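Local coordinates for protein phosphoserine aminotransferase SerC (Cytophaga hutchinsonii ATCC 33406, PDB 3FFR) that probably catalyses the pyridoxal-phosphate-dependent transfer of an amino group from glutamate to 3-phosphohydroxypyruvate, yielding phosphoserine for serine biosynthesis, at residues F321-G326 against H351-T356. Sequence-based numbering, arbitrary orientation.
Sequences FDMAVG and HKLVQT
F321, in the turn just before the strand, meets T356 where the strand beginning at M323, in the mixed sheet of the small domain of this fold-type I aminotransferase, is covered by helix 347-360; the short segments 323-326 and 351-356 run nearly perpendicular, at 84°. The flat phenyl face of F321 suits a methyl: CG2 of T356 sits over it in a CH-pi contact, 3.8 Å from the ring centroid. The backbone O of F321 accepts a hydrogen bond from NZ of K352 (2.9 Å), which approaches tilted from the carbonyl plane. Lysine suits this place because its fully extended side chain carries NZ from the helix to the turn. At D322 the backbone O receives a hydrogen bond from a water that in turn accepts one from NZ of K352, giving the ammonium a second link to the turn. M323, a selenomethionine, is long and unbranched enough to reach the helix: its SE lies 3.5 Å from CA of L353, while a bend at chi3 (-70°) turns CE toward T356. V325 brings CG1 to 3.9 Å from CD1 of L353; both residues are apolar and buried, so methyl and branch pack with no side-chain polar atom to satisfy. L318 of helix 311-318 touches V325, L353 and T356. The threonine hydroxyl donates within its own helix, T356 OG1 to K352 O at 2.7 Å, and that oxygen also accepts from T356 N on the opposite face of its carbonyl plane.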
# COMPACT_ATOMS: atom_id res chain seq x y z
N PHE A 321 26.32 -5.13 21.82
CA PHE A 321 25.65 -6.41 22.06
C PHE A 321 24.62 -6.73 20.98
O PHE A 321 23.85 -7.70 21.09
CB PHE A 321 24.96 -6.41 23.41
CG PHE A 321 25.91 -6.31 24.57
CD1 PHE A 321 26.47 -7.46 25.10
CD2 PHE A 321 26.25 -5.08 25.09
CE1 PHE A 321 27.39 -7.39 26.17
CE2 PHE A 321 27.16 -5.01 26.19
CZ PHE A 321 27.72 -6.17 26.70
N ASP A 322 24.63 -5.91 19.94
CA ASP A 322 23.73 -6.12 18.80
C ASP A 322 22.25 -6.20 19.15
O ASP A 322 21.51 -7.12 18.73
CB ASP A 322 24.12 -7.38 18.04
CG ASP A 322 25.23 -7.11 17.04
OD1 ASP A 322 25.25 -6.01 16.42
OD2 ASP A 322 26.05 -8.02 16.86
N MSE A 323 21.84 -5.23 19.94
CA MSE A 323 20.42 -5.07 20.32
C MSE A 323 20.06 -3.60 20.43
O MSE A 323 20.91 -2.73 20.62
CB MSE A 323 20.13 -5.76 21.66
CG MSE A 323 20.36 -7.27 21.62
SE MSE A 323 19.94 -8.16 23.28
CE MSE A 323 21.40 -7.47 24.36
N ALA A 324 18.77 -3.34 20.27
CA ALA A 324 18.21 -2.00 20.46
C ALA A 324 16.76 -2.09 20.93
O ALA A 324 16.06 -3.03 20.57
CB ALA A 324 18.28 -1.17 19.17
N VAL A 325 16.37 -1.15 21.77
CA VAL A 325 14.99 -1.01 22.25
C VAL A 325 14.43 0.30 21.70
O VAL A 325 15.17 1.17 21.25
CB VAL A 325 14.89 -1.04 23.79
CG1 VAL A 325 15.52 -2.32 24.31
CG2 VAL A 325 15.52 0.19 24.43
N GLY A 326 13.12 0.43 21.73
CA GLY A 326 12.51 1.67 21.31
C GLY A 326 12.57 2.71 22.40
O GLY A 326 12.60 2.40 23.59
N HIS A 351 16.04 -13.09 26.70
CA HIS A 351 16.91 -13.45 27.79
C HIS A 351 18.21 -12.67 27.69
O HIS A 351 18.72 -12.17 28.69
CB HIS A 351 17.20 -14.95 27.82
CG HIS A 351 17.91 -15.40 29.06
ND1 HIS A 351 19.28 -15.40 29.17
CD2 HIS A 351 17.43 -15.84 30.24
CE1 HIS A 351 19.62 -15.83 30.37
NE2 HIS A 351 18.52 -16.09 31.04
N LYS A 352 18.74 -12.58 26.49
CA LYS A 352 19.99 -11.84 26.27
C LYS A 352 19.80 -10.37 26.55
O LYS A 352 20.62 -9.72 27.20
CB LYS A 352 20.55 -12.02 24.86
CG LYS A 352 21.83 -11.21 24.60
CD LYS A 352 22.31 -11.35 23.15
CE LYS A 352 23.61 -10.54 22.87
NZ LYS A 352 24.03 -10.58 21.42
N LEU A 353 18.65 -9.85 26.12
CA LEU A 353 18.34 -8.44 26.37
C LEU A 353 18.27 -8.15 27.88
O LEU A 353 18.89 -7.21 28.37
CB LEU A 353 17.00 -8.03 25.72
CG LEU A 353 16.54 -6.59 26.02
CD1 LEU A 353 17.43 -5.52 25.41
CD2 LEU A 353 15.07 -6.42 25.51
N VAL A 354 17.52 -8.98 28.60
CA VAL A 354 17.30 -8.76 30.04
C VAL A 354 18.63 -8.91 30.81
O VAL A 354 18.95 -8.12 31.71
CB VAL A 354 16.19 -9.66 30.61
CG1 VAL A 354 16.13 -9.58 32.16
CG2 VAL A 354 14.83 -9.24 30.01
N GLN A 355 19.41 -9.89 30.42
CA GLN A 355 20.67 -10.13 31.12
C GLN A 355 21.62 -8.98 30.91
O GLN A 355 22.36 -8.57 31.82
CB GLN A 355 21.32 -11.43 30.65
CG GLN A 355 22.76 -11.58 31.10
CD GLN A 355 23.41 -12.79 30.46
OE1 GLN A 355 23.07 -13.93 30.78
NE2 GLN A 355 24.35 -12.53 29.53
N THR A 356 21.59 -8.44 29.70
CA THR A 356 22.49 -7.36 29.33
C THR A 356 22.06 -6.11 30.08
O THR A 356 22.89 -5.38 30.62
CB THR A 356 22.53 -7.15 27.81
OG1 THR A 356 22.97 -8.36 27.18
CG2 THR A 356 23.46 -6.02 27.44
O HOH W 1 21.83 -9.79 19.70